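Local atomic coordinates of phthiocerol synthesis polyketide synthase type I PpsC (Mycobacterium tuberculosis, PDB entry 7AHB), a protein that probably selects extender-unit acyl groups and loads them onto an acyl carrier protein, through its acyltransferase domain, during phthiocerol synthesis. Residues G174-L179 against L198-S203; L179-E184 against D221-Q226; P194-G199 against P213-E218. All coordinates share one frame; numbering follows the deposited sequence.

Contact 1: G174-L179 against L198-S203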
loop_
_atom_site.group_PDB
_atom_site.type_symbol
_atom_site.label_atom_id
_atom_site.label_comp_id
_atom_site.label_asym_id
_atom_site.label_seq_id
_atom_site.Cartn_x
_atom_site.Cartn_y
_atom_site.Cartn_z
ATOM N N GLY A 174 -4.363 -19.001 1.916
ATOM C CA GLY A 174 -4.853 -18.156 0.846
ATOM C C GLY A 174 -3.697 -17.497 0.136
ATOM O O GLY A 174 -2.562 -17.496 0.621
ATOM N N THR A 175 -3.995 -16.945 -1.035
ATOM C CA THR A 175 -3.022 -16.144 -1.766
ATOM C C THR A 175 -3.807 -15.291 -2.750
ATOM O O THR A 175 -5.044 -15.279 -2.739
ATOM C CB THR A 175 -1.949 -17.016 -2.433
ATOM O OG1 THR A 175 -0.900 -16.171 -2.929
ATOM C CG2 THR A 175 -2.526 -17.844 -3.556
ATOM N N MET A 176 -3.093 -14.558 -3.594
ATOM C CA MET A 176 -3.738 -13.733 -4.603
ATOM C C MET A 176 -2.946 -13.859 -5.890
ATOM O O MET A 176 -1.825 -14.371 -5.898
ATOM C CB MET A 176 -3.822 -12.269 -4.179
ATOM C CG MET A 176 -4.388 -12.068 -2.801
ATOM S SD MET A 176 -4.425 -10.260 -2.387
ATOM C CE MET A 176 -5.860 -9.786 -3.116
ATOM N N ALA A 177 -3.533 -13.377 -6.983
ATOM C CA ALA A 177 -2.898 -13.460 -8.291
ATOM C C ALA A 177 -3.256 -12.226 -9.100
ATOM O O ALA A 177 -4.410 -11.790 -9.093
ATOM C CB ALA A 177 -3.330 -14.708 -9.048
ATOM N N LEU A 178 -2.266 -11.685 -9.804
ATOM C CA LEU A 178 -2.476 -10.560 -10.707
ATOM C C LEU A 178 -2.738 -11.107 -12.103
ATOM O O LEU A 178 -1.955 -11.916 -12.609
ATOM C CB LEU A 178 -1.255 -9.644 -10.717
ATOM C CG LEU A 178 -1.303 -8.397 -11.602
ATOM C CD1 LEU A 178 -2.284 -7.375 -11.112
ATOM C CD2 LEU A 178 0.105 -7.778 -11.680
ATOM N N LEU A 179 -3.832 -10.664 -12.723
ATOM C CA LEU A 179 -4.238 -11.161 -14.033
ATOM C C LEU A 179 -4.307 -10.008 -15.029
ATOM O O LEU A 179 -4.719 -8.902 -14.679
ATOM C CB LEU A 179 -5.606 -11.838 -13.962
ATOM C CG LEU A 179 -5.974 -12.630 -12.720
ATOM C CD1 LEU A 179 -7.435 -13.098 -12.813
ATOM C CD2 LEU A 179 -5.039 -13.815 -12.556
ATOM N N LEU A 198 -12.854 -11.117 -6.565
ATOM C CA LEU A 198 -12.119 -10.008 -7.162
ATOM C C LEU A 198 -11.550 -9.189 -6.004
ATOM O O LEU A 198 -12.307 -8.598 -5.234
ATOM C CB LEU A 198 -13.036 -9.161 -8.044
ATOM C CG LEU A 198 -12.333 -8.124 -8.909
ATOM C CD1 LEU A 198 -13.172 -7.776 -10.151
ATOM C CD2 LEU A 198 -12.037 -6.850 -8.110
ATOM N N GLY A 199 -10.230 -9.180 -5.851
ATOM C CA GLY A 199 -9.611 -8.567 -4.686
ATOM C C GLY A 199 -9.180 -7.130 -4.869
ATOM O O GLY A 199 -9.368 -6.298 -3.967
ATOM N N ILE A 200 -8.611 -6.817 -6.029
ATOM C CA ILE A 200 -8.120 -5.471 -6.303
ATOM C C ILE A 200 -8.493 -5.097 -7.725
ATOM O O ILE A 200 -8.152 -5.816 -8.670
ATOM C CB ILE A 200 -6.595 -5.341 -6.111
ATOM C CG1 ILE A 200 -6.209 -5.749 -4.681
ATOM C CG2 ILE A 200 -6.136 -3.901 -6.405
ATOM C CD1 ILE A 200 -4.716 -5.605 -4.376
ATOM N N TYR A 201 -9.177 -3.962 -7.880
ATOM C CA TYR A 201 -9.318 -3.330 -9.194
ATOM C C TYR A 201 -8.018 -2.571 -9.425
ATOM O O TYR A 201 -7.860 -1.439 -8.943
ATOM C CB TYR A 201 -10.515 -2.390 -9.233
ATOM C CG TYR A 201 -11.860 -3.018 -8.937
ATOM C CD1 TYR A 201 -12.632 -3.551 -9.947
ATOM C CD2 TYR A 201 -12.354 -3.055 -7.645
ATOM C CE1 TYR A 201 -13.873 -4.117 -9.678
ATOM C CE2 TYR A 201 -13.592 -3.607 -7.356
ATOM C CZ TYR A 201 -14.352 -4.132 -8.378
ATOM O OH TYR A 201 -15.572 -4.671 -8.088
ATOM N N ALA A 202 -7.063 -3.194 -10.132
ATOM C CA ALA A 202 -5.735 -2.591 -10.206
ATOM C C ALA A 202 -5.657 -1.475 -11.251
ATOM O O ALA A 202 -5.037 -0.429 -11.016
ATOM C CB ALA A 202 -4.686 -3.654 -10.499
ATOM N N SER A 203 -6.260 -1.674 -12.390
ATOM C CA SER A 203 -6.222 -0.727 -13.487
ATOM C C SER A 203 -7.311 -1.139 -14.470
ATOM O O SER A 203 -7.997 -2.149 -14.245
ATOM C CB SER A 203 -4.861 -0.726 -14.160
ATOM O OG SER A 203 -4.691 -1.882 -14.942
#
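Gly199 and Ile200 meet Met176 from one side of their strand; on its other side the ring of Tyr201 has Leu198 CD2 over the centre of one face, 3.5 Å above the plane, and Ala183 of helix 183-189 touches both side chains. These strands belong to a four-stranded antiparallel sheet of ferredoxin-like topology, the small subdomain of the acyltransferase fold. Strands 175-179 and 197-201 are not neighbours in it: strand 207-211 runs between them, so no hydrogen bond joins them and side chains span the gap. Met176 does most of this. Its CG stands beside the backbone N (chi1 -50°), the chain then runs straight, and the last torsion turns the methyl across. CE ends 4.2 Å from Gly199 CA and 4.3 Å from Ile200 CG1. Opposite Val208, on which Met176 packs too, strand 197-201 fits one residue too many, Gly199 and Ile200 together: a classic beta bulge. The bulge puts Gly199 and Ile200 on the sheet face turned from the helices, where Ile200 touches His137. The next residue, Ser138, sits in a GxSxG pattern consistent with the nucleophile elbow of acyltransferases. At the far end the packing is looser, and a thiocyanate ion lies about 4 Å from the side chain of Ala202, whose CB meets Leu178 CD1 at 4.5 Å.

Contact 2: L179-E184 against D221-Q226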
loop_
_atom_site.group_PDB
_atom_site.type_symbol
_atom_site.label_atom_id
_atom_site.label_comp_id
_atom_site.label_asym_id
_atom_site.label_seq_id
_atom_site.Cartn_x
_atom_site.Cartn_y
_atom_site.Cartn_z
ATOM N N LEU A 179 -3.832 -10.664 -12.723
ATOM C CA LEU A 179 -4.238 -11.161 -14.033
ATOM C C LEU A 179 -4.307 -10.008 -15.029
ATOM O O LEU A 179 -4.719 -8.902 -14.679
ATOM C CB LEU A 179 -5.606 -11.838 -13.962
ATOM C CG LEU A 179 -5.974 -12.630 -12.720
ATOM C CD1 LEU A 179 -7.435 -13.098 -12.813
ATOM C CD2 LEU A 179 -5.039 -13.815 -12.556
ATOM N N GLU A 180 -3.913 -10.276 -16.273
ATOM C CA GLU A 180 -4.021 -9.295 -17.344
ATOM C C GLU A 180 -5.437 -9.352 -17.927
ATOM O O GLU A 180 -5.650 -9.670 -19.090
ATOM C CB GLU A 180 -2.967 -9.546 -18.410
ATOM C CG GLU A 180 -2.956 -8.484 -19.509
ATOM C CD GLU A 180 -2.062 -8.840 -20.674
ATOM O OE1 GLU A 180 -1.557 -9.999 -20.742
ATOM O OE2 GLU A 180 -1.874 -7.971 -21.562
ATOM N N LEU A 181 -6.412 -9.099 -17.055
ATOM C CA LEU A 181 -7.820 -9.035 -17.417
ATOM C C LEU A 181 -8.437 -7.827 -16.737
ATOM O O LEU A 181 -8.007 -7.431 -15.652
ATOM C CB LEU A 181 -8.575 -10.290 -16.992
ATOM C CG LEU A 181 -8.148 -11.613 -17.628
ATOM C CD1 LEU A 181 -8.826 -12.784 -16.916
ATOM C CD2 LEU A 181 -8.438 -11.609 -19.105
ATOM N N ASP A 182 -9.452 -7.239 -17.384
ATOM C CA ASP A 182 -10.200 -6.155 -16.767
ATOM C C ASP A 182 -11.163 -6.751 -15.751
ATOM O O ASP A 182 -11.226 -7.969 -15.557
ATOM C CB ASP A 182 -10.890 -5.295 -17.832
ATOM C CG ASP A 182 -11.999 -6.019 -18.596
ATOM O OD1 ASP A 182 -12.541 -7.034 -18.126
ATOM O OD2 ASP A 182 -12.370 -5.504 -19.681
ATOM N N ALA A 183 -11.900 -5.885 -15.063
ATOM C CA ALA A 183 -12.721 -6.343 -13.953
ATOM C C ALA A 183 -13.819 -7.291 -14.414
ATOM O O ALA A 183 -14.063 -8.301 -13.759
ATOM C CB ALA A 183 -13.343 -5.154 -13.220
ATOM N N GLU A 184 -14.534 -6.958 -15.501
ATOM C CA GLU A 184 -15.668 -7.788 -15.902
ATOM C C GLU A 184 -15.198 -9.118 -16.485
ATOM O O GLU A 184 -15.865 -10.147 -16.314
ATOM C CB GLU A 184 -16.563 -7.043 -16.903
ATOM C CG GLU A 184 -15.945 -6.611 -18.185
ATOM C CD GLU A 184 -16.973 -5.896 -19.105
ATOM O OE1 GLU A 184 -18.170 -5.819 -18.715
ATOM O OE2 GLU A 184 -16.598 -5.409 -20.208
ATOM N N ASP A 221 -3.400 -20.814 -14.216
ATOM C CA ASP A 221 -3.149 -21.670 -15.365
ATOM C C ASP A 221 -4.170 -21.414 -16.464
ATOM O O ASP A 221 -3.806 -21.300 -17.639
ATOM C CB ASP A 221 -3.163 -23.138 -14.956
ATOM C CG ASP A 221 -2.745 -24.047 -16.095
ATOM O OD1 ASP A 221 -1.553 -24.010 -16.479
ATOM O OD2 ASP A 221 -3.621 -24.745 -16.636
ATOM N N LYS A 222 -5.450 -21.298 -16.104
ATOM C CA LYS A 222 -6.474 -21.074 -17.125
ATOM C C LYS A 222 -6.215 -19.783 -17.896
ATOM O O LYS A 222 -6.297 -19.760 -19.133
ATOM C CB LYS A 222 -7.859 -21.062 -16.487
ATOM C CG LYS A 222 -8.999 -20.968 -17.511
ATOM C CD LYS A 222 -10.353 -21.265 -16.872
ATOM C CE LYS A 222 -10.794 -22.696 -17.094
ATOM N NZ LYS A 222 -11.408 -22.892 -18.441
ATOM N N VAL A 223 -5.860 -18.709 -17.189
ATOM C CA VAL A 223 -5.566 -17.448 -17.859
ATOM C C VAL A 223 -4.400 -17.615 -18.816
ATOM O O VAL A 223 -4.433 -17.120 -19.948
ATOM C CB VAL A 223 -5.294 -16.337 -16.833
ATOM C CG1 VAL A 223 -4.804 -15.091 -17.543
ATOM C CG2 VAL A 223 -6.541 -16.073 -15.996
ATOM N N ARG A 224 -3.356 -18.328 -18.387
ATOM C CA ARG A 224 -2.219 -18.555 -19.270
ATOM C C ARG A 224 -2.598 -19.430 -20.459
ATOM O O ARG A 224 -2.189 -19.157 -21.589
ATOM C CB ARG A 224 -1.074 -19.186 -18.484
ATOM C CG ARG A 224 -0.445 -18.241 -17.509
ATOM C CD ARG A 224 0.645 -18.948 -16.687
ATOM N NE ARG A 224 1.288 -18.000 -15.794
ATOM C CZ ARG A 224 2.239 -18.325 -14.932
ATOM N NH1 ARG A 224 2.642 -19.586 -14.845
ATOM N NH2 ARG A 224 2.766 -17.390 -14.162
ATOM N N GLN A 225 -3.365 -20.491 -20.226
ATOM C CA GLN A 225 -3.758 -21.373 -21.317
ATOM C C GLN A 225 -4.714 -20.698 -22.292
ATOM O O GLN A 225 -4.797 -21.105 -23.448
ATOM C CB GLN A 225 -4.395 -22.632 -20.746
ATOM C CG GLN A 225 -3.413 -23.478 -19.936
ATOM C CD GLN A 225 -2.280 -24.021 -20.785
ATOM O OE1 GLN A 225 -2.494 -24.458 -21.918
ATOM N NE2 GLN A 225 -1.064 -23.987 -20.242
ATOM N N GLN A 226 -5.444 -19.683 -21.857
ATOM C CA GLN A 226 -6.279 -18.885 -22.744
ATOM C C GLN A 226 -5.514 -17.711 -23.340
ATOM O O GLN A 226 -6.137 -16.732 -23.771
ATOM C CB GLN A 226 -7.517 -18.419 -21.981
ATOM C CG GLN A 226 -8.410 -19.610 -21.586
ATOM C CD GLN A 226 -9.603 -19.221 -20.728
ATOM O OE1 GLN A 226 -9.610 -18.160 -20.091
ATOM N NE2 GLN A 226 -10.631 -20.083 -20.715
#
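Leu181 and Val223 meet end-on, methyl to methyl, with Leu179 closing in from the preceding strand. Together they bring the first beta-alpha connection of the ferredoxin-like subdomain, the link from strand 175-179 to helix 183-189, against the last turns of helix 213-225. The two helices lie on the same face of the antiparallel sheet. The tight part is small and depends on one methyl group. Val223 CG2, anti to its own carbonyl carbon, lies 4.1 Å from Leu181 CD1 and 4.4 Å from Leu179 CD2, so a single branch serves both leucines. Leu189 of helix 183-189 touches all three side chains, and Ala230 of the edge strand touches Leu179 and Val223; the patch is thus closed by both the neighbouring helix and the sheet. Between the leucines the chain makes an inverse gamma turn centred on Glu180, with a weak bond from Leu181 N to Leu179 O at 2.9 Å. The leucines on its two sides converge on the same valine, and Glu180 is exposed.

The solvent side of the helix is quite different. Asp221, Lys222, Gln225 and Gln226 are exposed and make no contact with residues 179-184. Arg224 is exposed as well, yet its NH2 bonds back to Ala230 O. The helix ends here: the bond from Gln225 N to Asp221 O is 2.7 Å, and the helical backbone angles are lost at Gln226. At the other border, Asp182 is the N-cap of helix 183-189, and its OD1 accepts a hydrogen bond from Ala185 N.

Contact 3: P194-G199 against P213-E218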
loop_
_atom_site.group_PDB
_atom_site.type_symbol
_atom_site.label_atom_id
_atom_site.label_comp_id
_atom_site.label_asym_id
_atom_site.label_seq_id
_atom_site.Cartn_x
_atom_site.Cartn_y
_atom_site.Cartn_z
ATOM N N PRO A 194 -16.918 -19.896 -6.216
ATOM C CA PRO A 194 -17.491 -19.132 -5.098
ATOM C C PRO A 194 -16.493 -18.753 -4.015
ATOM O O PRO A 194 -16.740 -17.783 -3.292
ATOM C CB PRO A 194 -18.574 -20.076 -4.551
ATOM C CG PRO A 194 -18.189 -21.431 -5.037
ATOM C CD PRO A 194 -17.568 -21.204 -6.389
ATOM N N GLU A 195 -15.387 -19.481 -3.867
ATOM C CA GLU A 195 -14.391 -19.184 -2.850
ATOM C C GLU A 195 -13.370 -18.150 -3.303
ATOM O O GLU A 195 -12.600 -17.660 -2.474
ATOM C CB GLU A 195 -13.662 -20.476 -2.439
ATOM C CG GLU A 195 -14.601 -21.522 -1.826
ATOM C CD GLU A 195 -13.911 -22.812 -1.474
ATOM O OE1 GLU A 195 -12.764 -22.776 -1.011
ATOM O OE2 GLU A 195 -14.517 -23.881 -1.672
ATOM N N VAL A 196 -13.352 -17.798 -4.582
ATOM C CA VAL A 196 -12.406 -16.827 -5.128
ATOM C C VAL A 196 -13.134 -15.517 -5.346
ATOM O O VAL A 196 -14.274 -15.518 -5.840
ATOM C CB VAL A 196 -11.794 -17.330 -6.446
ATOM C CG1 VAL A 196 -10.909 -16.272 -7.060
ATOM C CG2 VAL A 196 -11.009 -18.638 -6.176
ATOM N N SER A 197 -12.471 -14.396 -4.991
ATOM C CA SER A 197 -13.051 -13.066 -5.127
ATOM C C SER A 197 -12.221 -12.174 -6.048
ATOM O O SER A 197 -11.030 -12.403 -6.264
ATOM C CB SER A 197 -13.165 -12.373 -3.749
ATOM O OG SER A 197 -11.867 -12.157 -3.213
ATOM N N LEU A 198 -12.854 -11.117 -6.565
ATOM C CA LEU A 198 -12.119 -10.008 -7.162
ATOM C C LEU A 198 -11.550 -9.189 -6.004
ATOM O O LEU A 198 -12.307 -8.598 -5.234
ATOM C CB LEU A 198 -13.036 -9.161 -8.044
ATOM C CG LEU A 198 -12.333 -8.124 -8.909
ATOM C CD1 LEU A 198 -13.172 -7.776 -10.151
ATOM C CD2 LEU A 198 -12.037 -6.850 -8.110
ATOM N N GLY A 199 -10.230 -9.180 -5.851
ATOM C CA GLY A 199 -9.611 -8.567 -4.686
ATOM C C GLY A 199 -9.180 -7.130 -4.869
ATOM O O GLY A 199 -9.368 -6.298 -3.967
ATOM N N PRO A 213 -5.168 -21.196 -2.235
ATOM C CA PRO A 213 -4.039 -21.215 -3.186
ATOM C C PRO A 213 -4.187 -22.221 -4.307
ATOM O O PRO A 213 -3.724 -21.945 -5.419
ATOM C CB PRO A 213 -2.826 -21.531 -2.295
ATOM C CG PRO A 213 -3.411 -22.134 -1.039
ATOM C CD PRO A 213 -4.731 -21.418 -0.845
ATOM N N LEU A 214 -4.786 -23.387 -4.047
ATOM C CA LEU A 214 -4.988 -24.358 -5.119
ATOM C C LEU A 214 -5.882 -23.787 -6.211
ATOM O O LEU A 214 -5.688 -24.067 -7.401
ATOM C CB LEU A 214 -5.606 -25.644 -4.570
ATOM C CG LEU A 214 -4.694 -26.550 -3.732
ATOM C CD1 LEU A 214 -5.392 -27.852 -3.314
ATOM C CD2 LEU A 214 -3.405 -26.869 -4.497
ATOM N N LEU A 215 -6.884 -22.995 -5.819
ATOM C CA LEU A 215 -7.825 -22.432 -6.784
ATOM C C LEU A 215 -7.230 -21.239 -7.516
ATOM O O LEU A 215 -7.498 -21.045 -8.705
ATOM C CB LEU A 215 -9.122 -22.051 -6.077
ATOM C CG LEU A 215 -9.847 -23.210 -5.401
ATOM C CD1 LEU A 215 -10.988 -22.730 -4.581
ATOM C CD2 LEU A 215 -10.351 -24.238 -6.457
ATOM N N ILE A 216 -6.443 -20.418 -6.825
ATOM C CA ILE A 216 -5.705 -19.363 -7.506
ATOM C C ILE A 216 -4.744 -19.960 -8.523
ATOM O O ILE A 216 -4.636 -19.465 -9.650
ATOM C CB ILE A 216 -4.982 -18.466 -6.479
ATOM C CG1 ILE A 216 -5.994 -17.782 -5.573
ATOM C CG2 ILE A 216 -4.090 -17.456 -7.168
ATOM C CD1 ILE A 216 -7.074 -16.992 -6.282
ATOM N N ASP A 217 -4.037 -21.035 -8.154
ATOM C CA ASP A 217 -3.149 -21.676 -9.115
ATOM C C ASP A 217 -3.928 -22.197 -10.311
ATOM O O ASP A 217 -3.458 -22.111 -11.453
ATOM C CB ASP A 217 -2.378 -22.818 -8.448
ATOM C CG ASP A 217 -1.270 -22.319 -7.541
ATOM O OD1 ASP A 217 -1.026 -21.099 -7.521
ATOM O OD2 ASP A 217 -0.664 -23.145 -6.837
ATOM N N GLU A 218 -5.097 -22.787 -10.070
ATOM C CA GLU A 218 -5.920 -23.264 -11.183
ATOM C C GLU A 218 -6.328 -22.115 -12.104
ATOM O O GLU A 218 -6.360 -22.262 -13.332
ATOM C CB GLU A 218 -7.149 -23.995 -10.634
ATOM C CG GLU A 218 -8.263 -24.216 -11.605
ATOM C CD GLU A 218 -9.364 -25.088 -11.036
ATOM O OE1 GLU A 218 -9.128 -25.692 -9.973
ATOM O OE2 GLU A 218 -10.455 -25.200 -11.667
#
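Val196 spreads its two methyls over helix 213-225, one to each of two successive residues. CG1, anti to the backbone N (chi1 175°), goes to Ile216, whose CD1 lies 4.0 Å away; CG2 goes to Leu215 and stops 3.9 Å from its CB. The valine therefore meets one partner near its root and the other at its far end. The two helix side chains differ accordingly. Leu215 leaves the helix toward residues 194-199, whereas the CB of Ile216 is directed across that line, and a bent second torsion (chi2 -55°) swings CD1 back to Val196.

Helix 213-225 is the crossover of the second split beta-alpha-beta unit in the ferredoxin-like subdomain, joining strands 207-211 and 230-232 on either side of strand 175-179. Residues 194-196 form the loop that enters the edge strand 197-201. Ile209 of strand 207-211 lies under both Val196 and Ile216, continuing the packing into the sheet.

Glu195 makes the third pairing, its extended chain passing across the end of Leu215. Leu215 CD1 is 4.1 Å from Glu195 CB and 4.0 Å from Glu195 OE1, van der Waals contact with both the root and the carboxylate end of the glutamate. In all three pairings the side chains cross obliquely. Glu195 is exposed, while Val196 and Ile216 are buried. Beyond Val196, the direction alternates: Ser197 points away from the helix, and its OG bonds to His240 O and to Asn241 ND2. On the helix, Glu218 OE2 is bonded to Tyr193 OH, a polar tie between the helix and the chain just ahead of Pro194.

All three contacts lie in one small ferredoxin-like subdomain, their centres 9 to 12 Å apart, but they divide between the two faces of its sheet. Contacts 2 and 3 follow helix 213-225 on one face; contact 1 lies on the other, the side of His137 and the putative nucleophile elbow, with the thiocyanate beside it. Contacts 1 and 2 share Leu179, and 1 and 3 share Leu198 and Gly199. Alternation along strand 175-179 couples the faces: Met176 goes to contact 1, while Ala177 CB presses on Ile216 CG2 of contact 3 at 3.4 Å. Contacts 1 and 2 also touch through Tyr201 CD1 and Ala183 CB, 3.7 Å apart on the helix-covered face.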